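Local structure of hypothetical protein EF0647 (Enterococcus faecalis, 1Z7U) at residues G21-S26 against D46-R51; E30-T35 against E85-Y90; K36-L41 against R51-R56; R58-E61 against L65-R68. The protein probably binds DNA through an HxlR-type winged helix-turn-helix domain and may regulate transcription. All coordinates share one frame; numbering follows the deposited sequence.

Contact 1 of 4, residues G21-S26 against D46-R51; sequences GKWKLS and DGITQR
The indole of W23 lies against I48, whose methyl CD1 sits over one face of the five-membered ring. Two measures support a CH-pi contact: CD1 of I48 is 3.7 Å from the centroid of that ring, and its direction departs from the ring normal by 17°. CG of W23 is its closest ring atom, at 3.5 Å. Further along, CG1 of I48 approaches CE2 and NE1 of W23, the two side chains running past one another in opposing senses. With CG1 anti to the backbone N (chi1 -159°), I48 brings CD1 up to the ring. At the far end of the indole, CH2 of W23 meets the carbonyl O of D46 at 3.3 Å, near the ring plane.

Behind this first shell, W23 stands at the N-cap position of helix 24-33 and T49 at that of helix 50-63, so the contact joins the approaches to two helices. V52 packs on the indole and L45 also touches W23, while I48 packs on L53 of helix 50-63. No hydrogen bond crosses between the segments; cohesion is mainly dispersive, probably with a small electrostatic share from the D46 carbonyl at the indole's C-H edge.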
loop_
_atom_site.group_PDB
_atom_site.type_symbol
_atom_site.label_atom_id
_atom_site.label_comp_id
_atom_site.label_asym_id
_atom_site.label_seq_id
_atom_site.Cartn_x
_atom_site.Cartn_y
_atom_site.Cartn_z
ATOM N N GLY A 21 -7.665 -2.112 10.193
ATOM C CA GLY A 21 -8.342 -2.155 11.489
ATOM C C GLY A 21 -7.393 -1.938 12.661
ATOM O O GLY A 21 -6.191 -2.218 12.568
ATOM N N LYS A 22 -7.936 -1.425 13.765
ATOM C CA LYS A 22 -7.128 -1.073 14.929
ATOM C C LYS A 22 -6.293 -2.260 15.389
ATOM O O LYS A 22 -6.787 -3.391 15.425
ATOM C CB LYS A 22 -8.016 -0.581 16.067
ATOM C CG LYS A 22 -7.273 0.302 17.080
ATOM C CD LYS A 22 -8.064 0.424 18.384
ATOM C CE LYS A 22 -8.012 1.832 18.950
ATOM N NZ LYS A 22 -9.139 2.636 18.354
ATOM N N TRP A 23 -5.025 -1.996 15.709
ATOM C CA TRP A 23 -4.086 -2.997 16.251
ATOM C C TRP A 23 -3.464 -3.927 15.221
ATOM O O TRP A 23 -2.420 -4.519 15.488
ATOM C CB TRP A 23 -4.709 -3.832 17.385
ATOM C CG TRP A 23 -5.050 -3.027 18.610
ATOM C CD1 TRP A 23 -6.304 -2.675 19.035
ATOM C CD2 TRP A 23 -4.134 -2.466 19.558
ATOM N NE1 TRP A 23 -6.222 -1.921 20.188
ATOM C CE2 TRP A 23 -4.902 -1.776 20.530
ATOM C CE3 TRP A 23 -2.733 -2.467 19.679
ATOM C CZ2 TRP A 23 -4.320 -1.106 21.621
ATOM C CZ3 TRP A 23 -2.149 -1.796 20.767
ATOM C CH2 TRP A 23 -2.950 -1.131 21.726
ATOM N N LYS A 24 -4.074 -4.041 14.042
ATOM C CA LYS A 24 -3.704 -5.105 13.101
ATOM C C LYS A 24 -2.294 -4.955 12.585
ATOM O O LYS A 24 -1.560 -5.938 12.488
ATOM C CB LYS A 24 -4.715 -5.228 11.958
ATOM C CG LYS A 24 -6.046 -5.795 12.407
ATOM C CD LYS A 24 -6.872 -6.186 11.224
ATOM C CE LYS A 24 -8.208 -6.764 11.657
ATOM N NZ LYS A 24 -8.958 -7.167 10.440
ATOM N N LEU A 25 -1.906 -3.722 12.269
ATOM C CA LEU A 25 -0.538 -3.445 11.836
ATOM C C LEU A 25 0.468 -3.774 12.942
ATOM O O LEU A 25 1.491 -4.396 12.677
ATOM C CB LEU A 25 -0.390 -1.994 11.349
ATOM C CG LEU A 25 0.957 -1.651 10.684
ATOM C CD1 LEU A 25 1.056 -2.298 9.321
ATOM C CD2 LEU A 25 1.161 -0.145 10.579
ATOM N N SER A 26 0.166 -3.385 14.179
ATOM C CA SER A 26 1.013 -3.755 15.329
ATOM C C SER A 26 1.110 -5.268 15.523
ATOM O O SER A 26 2.188 -5.789 15.779
ATOM C CB SER A 26 0.508 -3.110 16.616
ATOM O OG SER A 26 0.675 -1.709 16.558
ATOM N N ASP A 46 0.560 -2.604 24.436
ATOM C CA ASP A 46 0.107 -1.904 25.631
ATOM C C ASP A 46 -1.298 -1.318 25.496
ATOM O O ASP A 46 -1.551 -0.447 24.654
ATOM C CB ASP A 46 1.104 -0.806 26.014
ATOM C CG ASP A 46 1.436 -0.817 27.498
ATOM O OD1 ASP A 46 0.932 0.065 28.241
ATOM O OD2 ASP A 46 2.192 -1.724 27.924
ATOM N N GLY A 47 -2.207 -1.798 26.340
ATOM C CA GLY A 47 -3.551 -1.240 26.401
ATOM C C GLY A 47 -4.584 -1.981 25.579
ATOM O O GLY A 47 -5.747 -1.571 25.536
ATOM N N ILE A 48 -4.162 -3.051 24.906
ATOM C CA ILE A 48 -5.088 -3.939 24.212
ATOM C C ILE A 48 -5.705 -4.892 25.230
ATOM O O ILE A 48 -5.014 -5.420 26.107
ATOM C CB ILE A 48 -4.410 -4.744 23.052
ATOM C CG1 ILE A 48 -5.469 -5.241 22.053
ATOM C CG2 ILE A 48 -3.568 -5.896 23.593
ATOM C CD1 ILE A 48 -4.907 -5.823 20.761
ATOM N N THR A 49 -7.010 -5.088 25.113
ATOM C CA THR A 49 -7.716 -6.025 25.961
ATOM C C THR A 49 -7.761 -7.368 25.246
ATOM O O THR A 49 -7.576 -7.427 24.029
ATOM C CB THR A 49 -9.139 -5.523 26.291
ATOM O OG1 THR A 49 -9.897 -5.400 25.083
ATOM C CG2 THR A 49 -9.092 -4.158 26.999
ATOM N N GLN A 50 -7.990 -8.443 26.003
ATOM C CA GLN A 50 -8.066 -9.791 25.445
ATOM C C GLN A 50 -9.197 -9.934 24.432
ATOM O O GLN A 50 -9.088 -10.690 23.455
ATOM C CB GLN A 50 -8.246 -10.813 26.565
ATOM C CG GLN A 50 -8.272 -12.259 26.081
ATOM C CD GLN A 50 -6.970 -12.672 25.412
ATOM O OE1 GLN A 50 -6.913 -12.858 24.198
ATOM N NE2 GLN A 50 -5.918 -12.798 26.202
ATOM N N ARG A 51 -10.288 -9.214 24.681
ATOM C CA ARG A 51 -11.446 -9.221 23.792
ATOM C C ARG A 51 -11.062 -8.622 22.428
ATOM O O ARG A 51 -11.322 -9.220 21.384
ATOM C CB ARG A 51 -12.596 -8.452 24.435
ATOM C CG ARG A 51 -13.975 -8.821 23.902
ATOM C CD ARG A 51 -15.072 -8.223 24.787
ATOM N NE ARG A 51 -15.305 -9.010 26.002
ATOM C CZ ARG A 51 -15.949 -8.560 27.081
ATOM N NH1 ARG A 51 -16.426 -7.315 27.122
ATOM N NH2 ARG A 51 -16.103 -9.354 28.129
#

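Contact 2 of 4, residues E30-T35 against E85-Y90; sequences ELFQGT and EGYALY
F32 meets Y90 and Y87 with almost the whole of its side chain. Starting at CB, the methylene lies over the face of the Y90 ring, 4.0 Å from its centroid and 26° off the normal, a CH-pi contact. CG of F32 then rests on CZ of Y90 at 3.5 Å. From there the ring divides: CD1 faces CD2 of Y90, also at 3.5 Å, while CD2 and CE2 of F32 lie by the Y90 hydroxyl. CE1 and CZ of F32 complete the overlap above CE2 of Y90. Ring planes only 4° apart and centroids 3.8 Å apart identify an offset stack. Both residues hold CG anti to the backbone N, which extends each ring toward the other helix.

Y87 approaches differently. Its CE1 is 3.7 Å from CD1 of F32, but the planes stand at 64° and the rings meet rim to rim. Water 1 links OH of Y87 to the carbonyl O of L31, at 2.8 Å from the hydroxyl and 2.9 Å from the carbonyl. M28 and D29 also touch Y90, and L82 packs on Y87. The three rings form an aromatic cluster that fastens helix 24-33 of the winged helix-turn-helix domain to helix 84-110, whose E85, A88 and L89 face W99 and L96 of the second subunit.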
loop_
_atom_site.group_PDB
_atom_site.type_symbol
_atom_site.label_atom_id
_atom_site.label_comp_id
_atom_site.label_asym_id
_atom_site.label_seq_id
_atom_site.Cartn_x
_atom_site.Cartn_y
_atom_site.Cartn_z
ATOM N N GLU A 30 4.469 -7.711 15.346
ATOM C CA GLU A 30 4.835 -8.689 16.384
ATOM C C GLU A 30 5.016 -10.082 15.815
ATOM O O GLU A 30 5.951 -10.777 16.170
ATOM C CB GLU A 30 3.795 -8.731 17.506
ATOM C CG GLU A 30 3.766 -7.491 18.385
ATOM C CD GLU A 30 5.104 -7.218 19.063
ATOM O OE1 GLU A 30 5.769 -8.201 19.467
ATOM O OE2 GLU A 30 5.489 -6.028 19.182
ATOM N N LEU A 31 4.123 -10.482 14.919
ATOM C CA LEU A 31 4.202 -11.807 14.311
ATOM C C LEU A 31 5.338 -11.934 13.310
ATOM O O LEU A 31 5.901 -13.018 13.131
ATOM C CB LEU A 31 2.864 -12.200 13.679
ATOM C CG LEU A 31 1.679 -12.278 14.645
ATOM C CD1 LEU A 31 0.408 -12.706 13.928
ATOM C CD2 LEU A 31 1.968 -13.210 15.816
ATOM N N PHE A 32 5.673 -10.833 12.642
ATOM C CA PHE A 32 6.822 -10.843 11.740
ATOM C C PHE A 32 8.135 -11.194 12.464
ATOM O O PHE A 32 8.976 -11.892 11.901
ATOM C CB PHE A 32 6.964 -9.527 10.971
ATOM C CG PHE A 32 8.128 -9.517 10.019
ATOM C CD1 PHE A 32 8.018 -10.093 8.769
ATOM C CD2 PHE A 32 9.338 -8.945 10.389
ATOM C CE1 PHE A 32 9.094 -10.091 7.886
ATOM C CE2 PHE A 32 10.416 -8.936 9.531
ATOM C CZ PHE A 32 10.298 -9.515 8.270
ATOM N N GLN A 33 8.348 -10.715 13.685
ATOM C CA GLN A 33 9.592 -11.088 14.379
ATOM C C GLN A 33 9.685 -12.592 14.694
ATOM O O GLN A 33 10.780 -13.131 14.880
ATOM C CB GLN A 33 9.874 -10.219 15.618
ATOM C CG GLN A 33 8.715 -9.976 16.571
ATOM C CD GLN A 33 9.035 -8.928 17.641
ATOM O OE1 GLN A 33 10.090 -8.289 17.612
ATOM N NE2 GLN A 33 8.113 -8.746 18.584
ATOM N N GLY A 34 8.535 -13.264 14.706
ATOM C CA GLY A 34 8.473 -14.669 15.114
ATOM C C GLY A 34 7.164 -15.119 15.741
ATOM O O GLY A 34 6.325 -14.299 16.139
ATOM N N THR A 35 7.006 -16.441 15.839
ATOM C CA THR A 35 5.841 -17.070 16.462
ATOM C C THR A 35 5.521 -16.481 17.843
ATOM O O THR A 35 6.424 -16.175 18.619
ATOM C CB THR A 35 6.026 -18.597 16.542
ATOM O OG1 THR A 35 4.780 -19.205 16.890
ATOM C CG2 THR A 35 7.127 -19.002 17.569
ATOM N N GLU A 85 0.963 -15.451 2.631
ATOM C CA GLU A 85 0.313 -14.194 2.221
ATOM C C GLU A 85 0.462 -13.104 3.279
ATOM O O GLU A 85 0.523 -11.926 2.945
ATOM C CB GLU A 85 -1.169 -14.400 1.873
ATOM C CG GLU A 85 -1.439 -15.299 0.669
ATOM C CD GLU A 85 -0.811 -14.808 -0.634
ATOM O OE1 GLU A 85 -0.539 -13.598 -0.782
ATOM O OE2 GLU A 85 -0.596 -15.650 -1.542
ATOM N N GLY A 86 0.529 -13.507 4.547
ATOM C CA GLY A 86 0.801 -12.589 5.657
ATOM C C GLY A 86 2.158 -11.912 5.503
ATOM O O GLY A 86 2.272 -10.690 5.589
ATOM N N TYR A 87 3.189 -12.719 5.276
ATOM C CA TYR A 87 4.521 -12.224 4.958
ATOM C C TYR A 87 4.568 -11.365 3.687
ATOM O O TYR A 87 5.264 -10.352 3.650
ATOM C CB TYR A 87 5.512 -13.396 4.839
ATOM C CG TYR A 87 5.958 -13.941 6.177
ATOM C CD1 TYR A 87 6.794 -13.192 7.007
ATOM C CD2 TYR A 87 5.547 -15.188 6.614
ATOM C CE1 TYR A 87 7.204 -13.667 8.237
ATOM C CE2 TYR A 87 5.959 -15.685 7.848
ATOM C CZ TYR A 87 6.791 -14.917 8.649
ATOM O OH TYR A 87 7.212 -15.388 9.868
ATOM N N ALA A 88 3.844 -11.772 2.648
ATOM C CA ALA A 88 3.797 -11.000 1.413
ATOM C C ALA A 88 3.191 -9.607 1.636
ATOM O O ALA A 88 3.705 -8.635 1.096
ATOM C CB ALA A 88 3.046 -11.758 0.303
ATOM N N LEU A 89 2.124 -9.514 2.442
ATOM C CA LEU A 89 1.493 -8.213 2.734
ATOM C C LEU A 89 2.392 -7.362 3.624
ATOM O O LEU A 89 2.519 -6.149 3.425
ATOM C CB LEU A 89 0.113 -8.381 3.367
ATOM C CG LEU A 89 -0.751 -7.118 3.590
ATOM C CD1 LEU A 89 -0.942 -6.263 2.329
ATOM C CD2 LEU A 89 -2.105 -7.551 4.113
ATOM N N TYR A 90 3.038 -8.008 4.593
ATOM C CA TYR A 90 4.049 -7.337 5.390
ATOM C C TYR A 90 5.079 -6.629 4.507
ATOM O O TYR A 90 5.401 -5.476 4.753
ATOM C CB TYR A 90 4.737 -8.301 6.364
ATOM C CG TYR A 90 5.797 -7.607 7.184
ATOM C CD1 TYR A 90 5.500 -7.070 8.423
ATOM C CD2 TYR A 90 7.094 -7.448 6.688
ATOM C CE1 TYR A 90 6.473 -6.403 9.164
ATOM C CE2 TYR A 90 8.058 -6.790 7.409
ATOM C CZ TYR A 90 7.744 -6.280 8.653
ATOM O OH TYR A 90 8.719 -5.632 9.386
HETATM O O HOH W 1 5.253 -15.521 11.900
HETATM O O HOH W 2 9.001 -14.283 11.035
#

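Contact 3 of 4, residues K36-L41 against R51-R56; sequences KRNGEL and RVLTDR
In the helix-turn-helix unit, N38 and L41 of helix 38-44 face L53 and T54 of helix 50-63, the latter probably being the recognition helix, as in related winged-helix proteins. The nearest backbone approach is between L41 and L53, with CA atoms 8.1 Å apart, and side chains bridge this separation. L53 contributes the largest share of the contact: its CG is anti to the backbone N (chi1 -178°), directing the two methyl groups toward helix 38-44. CB of L41 lies 4.1 Å from CD2 of L53 and is about equally near CD1, so the methylene meets both prongs of the leucine fork. L27 and I48 also pack on L53, extending the apolar junction toward helix 24-33 and the turn before helix 50-63.

Within the first segment a local polar bond forms: N of R37, at the N-cap position, gives a hydrogen bond to OE1 of E40. In the second, R56 and D55 form a salt bridge between neighbours on one helix.

At one side of the apolar junction the amide of N38 reaches CD2 of L53 with its ND2 at 3.5 Å, a van der Waals approach rather than a polar bond. CG of N38 likewise stands anti to its own nitrogen (chi1 180°), which swings the amide across the gap. The polar end is directed by Q50, whose NE2 is hydrogen-bonded to OD1 of N38. T54, whose OG1 bonds to the carbonyl O of Q50, brings its methyl CG2 to within 4.2 Å of ND2 of N38.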
loop_
_atom_site.group_PDB
_atom_site.type_symbol
_atom_site.label_atom_id
_atom_site.label_comp_id
_atom_site.label_asym_id
_atom_site.label_seq_id
_atom_site.Cartn_x
_atom_site.Cartn_y
_atom_site.Cartn_z
ATOM N N LYS A 36 4.239 -16.289 18.134
ATOM C CA LYS A 36 3.840 -15.632 19.373
ATOM C C LYS A 36 2.662 -16.322 20.036
ATOM O O LYS A 36 1.764 -16.826 19.362
ATOM C CB LYS A 36 3.456 -14.162 19.140
ATOM C CG LYS A 36 4.577 -13.221 18.739
ATOM C CD LYS A 36 5.458 -12.817 19.914
ATOM C CE LYS A 36 6.672 -12.016 19.436
ATOM N NZ LYS A 36 7.366 -12.650 18.276
ATOM N N ARG A 37 2.676 -16.334 21.369
ATOM C CA ARG A 37 1.548 -16.809 22.155
ATOM C C ARG A 37 0.714 -15.604 22.570
ATOM O O ARG A 37 1.193 -14.467 22.565
ATOM C CB ARG A 37 2.004 -17.612 23.390
ATOM C CG ARG A 37 3.205 -18.544 23.150
ATOM C CD ARG A 37 3.170 -19.832 23.988
ATOM N NE ARG A 37 3.300 -19.611 25.432
ATOM C CZ ARG A 37 2.469 -20.105 26.354
ATOM N NH1 ARG A 37 2.674 -19.849 27.644
ATOM N NH2 ARG A 37 1.439 -20.866 25.995
ATOM N N ASN A 38 -0.537 -15.869 22.925
ATOM C CA ASN A 38 -1.480 -14.836 23.329
ATOM C C ASN A 38 -0.931 -13.874 24.393
ATOM O O ASN A 38 -1.015 -12.647 24.248
ATOM C CB ASN A 38 -2.772 -15.523 23.783
ATOM C CG ASN A 38 -3.816 -14.555 24.234
ATOM O OD1 ASN A 38 -3.830 -14.131 25.400
ATOM N ND2 ASN A 38 -4.721 -14.206 23.322
ATOM N N GLY A 39 -0.331 -14.439 25.438
ATOM C CA GLY A 39 0.231 -13.657 26.539
ATOM C C GLY A 39 1.353 -12.727 26.131
ATOM O O GLY A 39 1.427 -11.596 26.619
ATOM N N GLU A 40 2.233 -13.199 25.248
ATOM C CA GLU A 40 3.281 -12.345 24.663
ATOM C C GLU A 40 2.712 -11.114 23.949
ATOM O O GLU A 40 3.221 -10.003 24.113
ATOM C CB GLU A 40 4.152 -13.143 23.693
ATOM C CG GLU A 40 4.551 -14.506 24.223
ATOM C CD GLU A 40 5.636 -15.150 23.407
ATOM O OE1 GLU A 40 5.325 -16.012 22.555
ATOM O OE2 GLU A 40 6.808 -14.784 23.621
ATOM N N LEU A 41 1.659 -11.326 23.158
ATOM C CA LEU A 41 0.962 -10.248 22.454
ATOM C C LEU A 41 0.251 -9.308 23.419
ATOM O O LEU A 41 0.255 -8.092 23.216
ATOM C CB LEU A 41 -0.034 -10.821 21.449
ATOM C CG LEU A 41 0.537 -11.728 20.361
ATOM C CD1 LEU A 41 -0.570 -12.443 19.605
ATOM C CD2 LEU A 41 1.437 -10.930 19.415
ATOM N N ARG A 51 -10.288 -9.214 24.681
ATOM C CA ARG A 51 -11.446 -9.221 23.792
ATOM C C ARG A 51 -11.062 -8.622 22.428
ATOM O O ARG A 51 -11.322 -9.220 21.384
ATOM C CB ARG A 51 -12.596 -8.452 24.435
ATOM C CG ARG A 51 -13.975 -8.821 23.902
ATOM C CD ARG A 51 -15.072 -8.223 24.787
ATOM N NE ARG A 51 -15.305 -9.010 26.002
ATOM C CZ ARG A 51 -15.949 -8.560 27.081
ATOM N NH1 ARG A 51 -16.426 -7.315 27.122
ATOM N NH2 ARG A 51 -16.103 -9.354 28.129
ATOM N N VAL A 52 -10.418 -7.455 22.457
ATOM C CA VAL A 52 -9.917 -6.820 21.229
ATOM C C VAL A 52 -8.873 -7.697 20.512
ATOM O O VAL A 52 -8.986 -7.929 19.312
ATOM C CB VAL A 52 -9.433 -5.363 21.483
ATOM C CG1 VAL A 52 -8.752 -4.781 20.255
ATOM C CG2 VAL A 52 -10.618 -4.490 21.879
ATOM N N LEU A 53 -7.912 -8.237 21.260
ATOM C CA LEU A 53 -6.887 -9.128 20.700
ATOM C C LEU A 53 -7.436 -10.337 19.942
ATOM O O LEU A 53 -7.099 -10.533 18.768
ATOM C CB LEU A 53 -5.896 -9.574 21.776
ATOM C CG LEU A 53 -4.719 -10.479 21.385
ATOM C CD1 LEU A 53 -3.811 -9.850 20.308
ATOM C CD2 LEU A 53 -3.920 -10.832 22.617
ATOM N N THR A 54 -8.267 -11.152 20.596
ATOM C CA THR A 54 -8.806 -12.344 19.933
ATOM C C THR A 54 -9.639 -11.956 18.708
ATOM O O THR A 54 -9.564 -12.623 17.666
ATOM C CB THR A 54 -9.620 -13.275 20.888
ATOM O OG1 THR A 54 -10.651 -12.523 21.541
ATOM C CG2 THR A 54 -8.723 -13.893 21.939
ATOM N N ASP A 55 -10.403 -10.874 18.831
ATOM C CA ASP A 55 -11.184 -10.338 17.707
ATOM C C ASP A 55 -10.301 -10.061 16.484
ATOM O O ASP A 55 -10.582 -10.544 15.392
ATOM C CB ASP A 55 -11.942 -9.064 18.122
ATOM C CG ASP A 55 -12.802 -8.493 16.993
ATOM O OD1 ASP A 55 -13.873 -9.075 16.692
ATOM O OD2 ASP A 55 -12.417 -7.449 16.411
ATOM N N ARG A 56 -9.231 -9.294 16.689
ATOM C CA ARG A 56 -8.234 -9.019 15.656
ATOM C C ARG A 56 -7.670 -10.272 15.027
ATOM O O ARG A 56 -7.644 -10.391 13.800
ATOM C CB ARG A 56 -7.091 -8.196 16.231
ATOM C CG ARG A 56 -7.130 -6.720 15.876
ATOM C CD ARG A 56 -8.159 -5.957 16.691
ATOM N NE ARG A 56 -9.504 -6.190 16.194
ATOM C CZ ARG A 56 -10.072 -5.485 15.221
ATOM N NH1 ARG A 56 -9.410 -4.488 14.632
ATOM N NH2 ARG A 56 -11.308 -5.777 14.842
#

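Contact 4 of 4, residues R58-E61 against L65-R68; sequences REME and LVHR
Backbone hydrogen bonds from L65 and V66 converge on one acceptor, the carbonyl O of M60. N of L65 reaches this oxygen at 2.8 Å, nearly along the C=O axis (163°), while N of V66 makes a weak bond to it at 3.3 Å. A CA-H...O contact runs the other way, with CA of E61 3.4 Å from the carbonyl O of V66 and an angle of 154° at the hydrogen.

Apolar contact centres on V66. Its CG2 lies 3.7 Å from CB of M60, a selenomethionine, and 3.8 Å from that residue's CE; the bend at chi3 (80°) turns CE back to the valine. L27 also touches M60 and L31 touches V66, placing this packing beside helix 24-33. In the winged-helix fold the connection carries the chain from helix 50-63 into strand 66-71, the first strand of the wing hairpin, which pairs antiparallel with strand 77-82.

Two waters span the segments, with the E61 carboxylate the one side-chain group taking part. Water 3 donates to OE1 of E61 at 2.9 Å and accepts from N of R68 at 3.0 Å, whereas E61 and R68 touch directly through OE1 of E61 and CB of R68. Water 4 donates to the carbonyl O of E61; its approach to that of V66 is doubtfully short.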
loop_
_atom_site.group_PDB
_atom_site.type_symbol
_atom_site.label_atom_id
_atom_site.label_comp_id
_atom_site.label_asym_id
_atom_site.label_seq_id
_atom_site.Cartn_x
_atom_site.Cartn_y
_atom_site.Cartn_z
ATOM N N ARG A 58 -8.827 -13.303 15.025
ATOM C CA ARG A 58 -9.892 -14.041 14.363
ATOM C C ARG A 58 -10.091 -13.498 12.954
ATOM O O ARG A 58 -10.140 -14.262 12.005
ATOM C CB ARG A 58 -11.193 -13.916 15.156
ATOM C CG ARG A 58 -11.870 -15.234 15.435
ATOM C CD ARG A 58 -11.793 -15.625 16.913
ATOM N NE ARG A 58 -12.938 -15.098 17.675
ATOM C CZ ARG A 58 -13.438 -15.653 18.785
ATOM N NH1 ARG A 58 -12.911 -16.770 19.286
ATOM N NH2 ARG A 58 -14.480 -15.095 19.393
ATOM N N GLU A 59 -10.183 -12.173 12.829
ATOM C CA GLU A 59 -10.349 -11.522 11.524
ATOM C C GLU A 59 -9.159 -11.792 10.618
ATOM O O GLU A 59 -9.333 -12.092 9.434
ATOM C CB GLU A 59 -10.563 -10.014 11.671
ATOM C CG GLU A 59 -11.893 -9.622 12.319
ATOM C CD GLU A 59 -12.255 -8.173 12.075
ATOM O OE1 GLU A 59 -13.367 -7.753 12.474
ATOM O OE2 GLU A 59 -11.438 -7.441 11.486
HETATM N N MSE A 60 -7.958 -11.707 11.187
HETATM C CA MSE A 60 -6.732 -11.903 10.422
HETATM C C MSE A 60 -6.529 -13.351 9.990
HETATM O O MSE A 60 -6.044 -13.596 8.894
HETATM C CB MSE A 60 -5.515 -11.388 11.184
HETATM C CG MSE A 60 -5.544 -9.908 11.444
HETATM SE SE MSE A 60 -4.101 -9.398 12.641
HETATM C CE MSE A 60 -2.579 -9.362 11.276
ATOM N N GLU A 61 -6.908 -14.299 10.846
ATOM C CA GLU A 61 -6.929 -15.722 10.470
ATOM C C GLU A 61 -7.943 -15.986 9.346
ATOM O O GLU A 61 -7.654 -16.718 8.403
ATOM C CB GLU A 61 -7.222 -16.625 11.687
ATOM C CG GLU A 61 -7.177 -18.139 11.350
ATOM C CD GLU A 61 -7.534 -19.077 12.525
ATOM O OE1 GLU A 61 -7.168 -20.273 12.443
ATOM O OE2 GLU A 61 -8.160 -18.630 13.513
ATOM N N LEU A 65 -4.194 -14.161 6.816
ATOM C CA LEU A 65 -2.933 -13.470 7.114
ATOM C C LEU A 65 -2.188 -14.114 8.272
ATOM O O LEU A 65 -0.971 -14.025 8.357
ATOM C CB LEU A 65 -3.195 -12.006 7.459
ATOM C CG LEU A 65 -3.767 -11.059 6.419
ATOM C CD1 LEU A 65 -4.194 -9.782 7.115
ATOM C CD2 LEU A 65 -2.712 -10.788 5.380
ATOM N N VAL A 66 -2.951 -14.743 9.168
ATOM C CA VAL A 66 -2.428 -15.308 10.400
ATOM C C VAL A 66 -2.790 -16.793 10.481
ATOM O O VAL A 66 -3.914 -17.184 10.169
ATOM C CB VAL A 66 -2.961 -14.519 11.625
ATOM C CG1 VAL A 66 -2.793 -15.302 12.926
ATOM C CG2 VAL A 66 -2.270 -13.167 11.718
ATOM N N HIS A 67 -1.811 -17.611 10.863
ATOM C CA HIS A 67 -2.019 -19.028 11.122
ATOM C C HIS A 67 -2.081 -19.241 12.631
ATOM O O HIS A 67 -1.277 -18.680 13.383
ATOM C CB HIS A 67 -0.893 -19.855 10.496
ATOM C CG HIS A 67 -1.114 -21.335 10.565
ATOM N ND1 HIS A 67 -0.530 -22.134 11.529
ATOM C CD2 HIS A 67 -1.861 -22.163 9.795
ATOM C CE1 HIS A 67 -0.902 -23.389 11.343
ATOM N NE2 HIS A 67 -1.712 -23.433 10.299
ATOM N N ARG A 68 -3.072 -20.017 13.063
ATOM C CA ARG A 68 -3.210 -20.416 14.462
ATOM C C ARG A 68 -2.979 -21.916 14.587
ATOM O O ARG A 68 -3.714 -22.712 13.992
ATOM C CB ARG A 68 -4.586 -20.066 14.993
ATOM C CG ARG A 68 -4.630 -20.008 16.493
ATOM C CD ARG A 68 -6.044 -19.881 17.021
ATOM N NE ARG A 68 -6.512 -21.192 17.435
ATOM C CZ ARG A 68 -6.935 -21.509 18.650
ATOM N NH1 ARG A 68 -7.307 -22.754 18.879
ATOM N NH2 ARG A 68 -7.012 -20.602 19.616
HETATM O O HOH W 3 -4.870 -21.211 10.971
HETATM O O HOH W 4 -5.222 -18.072 8.230
#

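Contacts 1 and 3 are the closest pair, their centres about 8 Å apart, and share R51 on helix 50-63. One probable hydrogen bond ties them together, NH1 of R56 to the carbonyl O of K22 at 3.0 Å, and CG of K24 packs on CG of R56 at 3.8 Å. Contact 4 uses the same helix farther along, and a salt bridge between NZ of K24 and OE2 of E59, 2.7 Å, connects it to contact 1. Contacts 3 and 4 both fall inside the chain loop closed by contact 2. Centres of contacts 2 and 4 are about 11 Å apart, and CD1 of L31 meets CG2 of V66 at 3.5 Å between them.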